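Local coordinates for putative Nitrogen regulatory protein P-II GlnB (Thiomonas arsenitoxydans, PDB 5D4P) that probably serves as a PII-type regulator of enzyme activity, a trimer that binds adenine nucleotides such as ADP and AMP in the clefts between its subunits, at residues I14-A19 against A62-I67; A31-Y36 against I66-P71. All coordinates share one frame; numbering follows the deposited sequence.

Contact 1 (I14-A19 against A62-I67); sequences IILEGA and ALIMII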
# COMPACT_ATOMS: atom_id res chain seq x y z
N ILE C 14 -0.31 9.44 0.34
CA ILE C 14 -1.07 10.64 0.64
C ILE C 14 -2.56 10.34 0.60
O ILE C 14 -3.11 10.06 -0.45
CB ILE C 14 -0.75 11.77 -0.35
CG1 ILE C 14 0.76 12.03 -0.38
CG2 ILE C 14 -1.51 13.06 0.01
CD1 ILE C 14 1.27 12.65 -1.70
N ILE C 15 -3.20 10.35 1.77
CA ILE C 15 -4.62 10.05 1.83
C ILE C 15 -5.46 11.34 2.02
O ILE C 15 -5.25 12.11 2.96
CB ILE C 15 -4.91 9.04 2.96
CG1 ILE C 15 -4.15 7.73 2.73
CG2 ILE C 15 -6.39 8.76 3.07
CD1 ILE C 15 -4.04 6.87 3.97
N LEU C 16 -6.39 11.58 1.10
CA LEU C 16 -7.20 12.80 1.14
C LEU C 16 -8.45 12.66 0.26
O LEU C 16 -8.55 11.72 -0.53
CB LEU C 16 -6.34 14.01 0.70
CG LEU C 16 -5.48 13.87 -0.56
CD1 LEU C 16 -6.33 13.59 -1.77
CD2 LEU C 16 -4.67 15.13 -0.80
N GLU C 17 -9.38 13.61 0.35
CA GLU C 17 -10.61 13.56 -0.45
C GLU C 17 -10.31 13.75 -1.94
O GLU C 17 -9.48 14.59 -2.31
CB GLU C 17 -11.65 14.60 0.04
CG GLU C 17 -12.24 14.31 1.46
CD GLU C 17 -13.09 15.46 2.03
OE1 GLU C 17 -13.31 16.46 1.31
OE2 GLU C 17 -13.59 15.34 3.19
N GLY C 18 -10.99 12.97 -2.79
CA GLY C 18 -10.77 13.00 -4.23
C GLY C 18 -10.99 14.38 -4.85
O GLY C 18 -10.42 14.71 -5.89
N ALA C 19 -11.83 15.18 -4.21
CA ALA C 19 -12.12 16.54 -4.67
C ALA C 19 -10.85 17.40 -4.77
O ALA C 19 -10.82 18.39 -5.48
CB ALA C 19 -13.10 17.19 -3.77
N ALA C 62 -15.23 10.79 -3.17
CA ALA C 62 -14.48 9.65 -2.70
C ALA C 62 -13.28 10.03 -1.84
O ALA C 62 -12.82 11.17 -1.82
CB ALA C 62 -14.03 8.81 -3.88
N LEU C 63 -12.78 9.04 -1.14
CA LEU C 63 -11.50 9.14 -0.47
C LEU C 63 -10.51 8.44 -1.39
O LEU C 63 -10.81 7.36 -1.91
CB LEU C 63 -11.56 8.49 0.90
CG LEU C 63 -10.34 8.69 1.80
CD1 LEU C 63 -10.26 10.12 2.25
CD2 LEU C 63 -10.39 7.71 2.98
N ILE C 64 -9.34 9.03 -1.59
CA ILE C 64 -8.30 8.41 -2.42
C ILE C 64 -6.96 8.40 -1.73
O ILE C 64 -6.76 9.11 -0.74
CB ILE C 64 -8.13 9.13 -3.77
CG1 ILE C 64 -7.50 10.51 -3.55
CG2 ILE C 64 -9.46 9.19 -4.53
CD1 ILE C 64 -7.19 11.27 -4.82
N MET C 65 -6.05 7.56 -2.23
CA MET C 65 -4.66 7.57 -1.80
C MET C 65 -3.70 7.75 -2.99
O MET C 65 -3.76 7.02 -3.98
CB MET C 65 -4.30 6.29 -1.02
CG MET C 65 -2.82 6.23 -0.59
SD MET C 65 -2.39 4.80 0.47
CE MET C 65 -2.78 3.49 -0.66
N ILE C 66 -2.84 8.75 -2.90
CA ILE C 66 -1.84 9.01 -3.92
C ILE C 66 -0.48 8.48 -3.48
O ILE C 66 0.06 8.95 -2.47
CB ILE C 66 -1.72 10.51 -4.22
CG1 ILE C 66 -3.08 11.06 -4.70
CG2 ILE C 66 -0.62 10.79 -5.24
CD1 ILE C 66 -3.14 12.56 -4.74
N ILE C 67 0.07 7.52 -4.24
CA ILE C 67 1.37 6.92 -3.96
C ILE C 67 2.43 7.54 -4.84
O ILE C 67 2.32 7.50 -6.07
CB ILE C 67 1.38 5.39 -4.21
CG1 ILE C 67 0.23 4.72 -3.46
CG2 ILE C 67 2.74 4.80 -3.87
CD1 ILE C 67 -0.13 3.35 -4.01
O HOH W 1 -14.01 14.13 -2.68

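Contact 2 (A31-Y36 against I66-P71); sequences AGVKGY and IIAAVP. With ADP (adenosine-5'-diphosphate), chain D.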
# COMPACT_ATOMS: atom_id res chain seq x y z
N ALA C 31 6.80 20.12 -7.88
CA ALA C 31 7.98 19.71 -7.11
C ALA C 31 8.97 18.82 -7.89
O ALA C 31 10.09 18.62 -7.45
CB ALA C 31 7.54 18.99 -5.85
N GLY C 32 8.56 18.30 -9.05
CA GLY C 32 9.44 17.50 -9.89
C GLY C 32 9.34 15.98 -9.68
O GLY C 32 10.24 15.23 -10.05
N VAL C 33 8.23 15.54 -9.10
CA VAL C 33 7.94 14.12 -8.97
C VAL C 33 7.72 13.51 -10.38
O VAL C 33 6.95 14.03 -11.18
CB VAL C 33 6.69 13.92 -8.08
CG1 VAL C 33 6.27 12.48 -8.02
CG2 VAL C 33 6.95 14.49 -6.70
N LYS C 34 8.40 12.41 -10.69
CA LYS C 34 8.40 11.91 -12.07
C LYS C 34 7.22 10.97 -12.37
O LYS C 34 6.98 10.61 -13.52
CB LYS C 34 9.73 11.21 -12.38
CG LYS C 34 10.93 12.14 -12.35
N GLY C 35 6.49 10.57 -11.34
CA GLY C 35 5.32 9.73 -11.53
C GLY C 35 4.53 9.57 -10.25
O GLY C 35 5.04 9.88 -9.17
N TYR C 36 3.29 9.08 -10.37
CA TYR C 36 2.48 8.78 -9.18
C TYR C 36 1.33 7.84 -9.55
O TYR C 36 0.94 7.74 -10.72
CB TYR C 36 1.93 10.07 -8.52
CG TYR C 36 1.05 10.94 -9.41
CD1 TYR C 36 -0.27 10.60 -9.65
CD2 TYR C 36 1.54 12.11 -9.99
CE1 TYR C 36 -1.10 11.40 -10.44
CE2 TYR C 36 0.71 12.91 -10.80
CZ TYR C 36 -0.60 12.54 -11.03
OH TYR C 36 -1.43 13.30 -11.82
N ILE C 66 -2.84 8.75 -2.90
CA ILE C 66 -1.84 9.01 -3.92
C ILE C 66 -0.48 8.48 -3.48
O ILE C 66 0.06 8.95 -2.47
CB ILE C 66 -1.72 10.51 -4.22
CG1 ILE C 66 -3.08 11.06 -4.70
CG2 ILE C 66 -0.62 10.79 -5.24
CD1 ILE C 66 -3.14 12.56 -4.74
N ILE C 67 0.07 7.52 -4.24
CA ILE C 67 1.37 6.92 -3.96
C ILE C 67 2.43 7.54 -4.84
O ILE C 67 2.32 7.50 -6.07
CB ILE C 67 1.38 5.39 -4.21
CG1 ILE C 67 0.23 4.72 -3.46
CG2 ILE C 67 2.74 4.80 -3.87
CD1 ILE C 67 -0.13 3.35 -4.01
N ALA C 68 3.46 8.11 -4.23
CA ALA C 68 4.49 8.79 -5.02
C ALA C 68 5.88 8.45 -4.53
O ALA C 68 6.24 8.75 -3.39
CB ALA C 68 4.27 10.30 -5.00
N ALA C 69 6.66 7.79 -5.39
CA ALA C 69 8.05 7.50 -5.07
C ALA C 69 8.93 8.68 -5.49
O ALA C 69 8.91 9.09 -6.65
CB ALA C 69 8.50 6.22 -5.75
N VAL C 70 9.68 9.22 -4.54
CA VAL C 70 10.46 10.43 -4.80
C VAL C 70 11.83 10.40 -4.15
O VAL C 70 12.00 9.80 -3.10
CB VAL C 70 9.70 11.68 -4.28
CG1 VAL C 70 8.27 11.65 -4.78
CG2 VAL C 70 9.70 11.73 -2.75
N PRO C 71 12.81 11.05 -4.79
CA PRO C 71 14.14 11.16 -4.18
C PRO C 71 14.13 11.89 -2.84
O PRO C 71 13.25 12.71 -2.57
CB PRO C 71 14.96 11.92 -5.24
CG PRO C 71 13.99 12.48 -6.22
CD PRO C 71 12.76 11.61 -6.15
PB ADP D . 5.23 5.53 -19.24
O1B ADP D . 4.01 6.41 -19.31
O2B ADP D . 5.27 4.43 -20.26
O3B ADP D . 6.54 6.28 -19.11
PA ADP D . 5.97 4.61 -16.58
O1A ADP D . 6.83 5.84 -16.44
O2A ADP D . 6.61 3.24 -16.58
O3A ADP D . 4.97 4.73 -17.85
O5' ADP D . 4.93 4.57 -15.34
C5' ADP D . 3.92 3.56 -15.33
C4' ADP D . 3.03 3.69 -14.11
O4' ADP D . 3.79 3.37 -12.95
C3' ADP D . 2.52 5.11 -13.86
O3' ADP D . 1.27 5.35 -14.51
C2' ADP D . 2.36 5.15 -12.36
O2' ADP D . 1.10 4.61 -12.00
C1' ADP D . 3.44 4.21 -11.86
N9 ADP D . 4.58 5.07 -11.50
C8 ADP D . 5.57 5.51 -12.31
N7 ADP D . 6.43 6.30 -11.65
C5 ADP D . 5.99 6.38 -10.38
C6 ADP D . 6.41 7.05 -9.13
N6 ADP D . 7.53 7.83 -9.09
N1 ADP D . 5.65 6.87 -8.03
C2 ADP D . 4.53 6.11 -8.03
N3 ADP D . 4.08 5.47 -9.12
C4 ADP D . 4.76 5.57 -10.29
O HOH W 2 9.77 10.78 -8.85

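Contact 1 (I14-A19 against A62-I67)
Leu16 and Ile64 face each other as a hydrogen-bonded antiparallel pair, and their side chains rise from the same side of the sheet, where Ile14 and Ile66 also stand. Both chi1 angles bring the branch over the backbone: Leu16 CG (chi1 47°) and Ile64 CG1 (chi1 69°) each sit between their own N and carbonyl carbon. From there Leu16 CD1 reaches Ile64 CG1 at 3.7 Å, and Ile64 CG1 also lies 3.4 Å from Leu16 O. Ile64 CD1 lies against the backbone of Gly18, 4.0 Å from its CA. Ile14 and Ile66 meet through their CB atoms, 4.2 Å apart, and helices 21-31 and 72-88 pack over this apolar face.

The other face carries Ile15, Met65 and the tip of Leu63. Ile15 uses both branches: CG1 lies 3.9 Å from Met65 CG and CG2 4.1 Å from Leu63 CD2. Met65, flexible and long, is extended to SD and then bent, so that its end leads away from the partner strand; the side chain packs on Ile67 of the second subunit.

Paired amides join Ile14 to Ile66 and Leu16 to Ile64. The ladder ends where Gly18, already turning out of the strand, gives its N-H to Ala62 O, 2.7 Å away and almost straight at 177°. A water that accepts from Ala19 N also donates a weak hydrogen bond to Ala62 O. Glu17 OE2 is hydrogen-bonded to Tyr51 OH. Backbone polarity is thus met by strand pairing, as in the ferredoxin-like fold of PII proteins, leaving apolar side chains to pack one face against the helices and the other at the subunit interface, where Ile15 and Leu63 also touch a bound ADP.

Contact 2 (A31-Y36 against I66-P71)
Val33 and Val70 cross at an angle, with Val70 CG1 set against both methyls of Val33: 3.7 Å from CG2 and 3.9 Å from CG1. Val33 CG1, anti to its own N (chi1 175°), also comes within 4.2 Å of Ala68 CB. Compact beta-branched residues suit this place, since Leu74, Leu78 and Val75 of helix 72-88 close round the pair.

Ala68 directs its methyl at the loop, and its small size lets Tyr36 CB approach as well. Tyr36 CB also lies 4.2 Å from Ile66 CG2, which approaches the ring obliquely. With CG between the backbone N and the carbonyl carbon (chi1 59°), the ring leads away from the strand towards Thr25 and Asp29 of helix 21-31. Tyr36 CA itself lies 3.4 Å from Ile67 O. A water joins Lys34 N to Ala69 O.

Beside them, Ala69 N donates to ADP N1 (3.0 Å, 176°), and ADP N6 donates to Ala69 O (3.1 Å). Gly35 suits its position because a beta carbon there would collide with N7. Thr37 and Lys105 of this chain and Ser47, Gly49, Ser90 and Gly91 of the third subunit also bond the nucleotide. This is the nucleotide site between subunits, as in PII proteins generally.

How the contacts relate
Both contacts use strand 63-70 and share Ile66 and Ile67, yet their centres are 15 Å apart, on opposite sides of the chain's centre. Contact 1 pairs the strand with its neighbour 7-17, whereas contact 2 fastens its later half to the loop between helix 21-31 and strand 36-45. Ile66 serves both, bonding through its backbone to strand 7-17 and touching Tyr36 with its side chain. Each end of the strand approaches a different ADP: the nearest atoms of the Leu63 side chain and one ADP are about 3 Å apart, while the backbone of Ala69 binds the adenine of another. One strand therefore contributes to two of the trimer's nucleotide clefts.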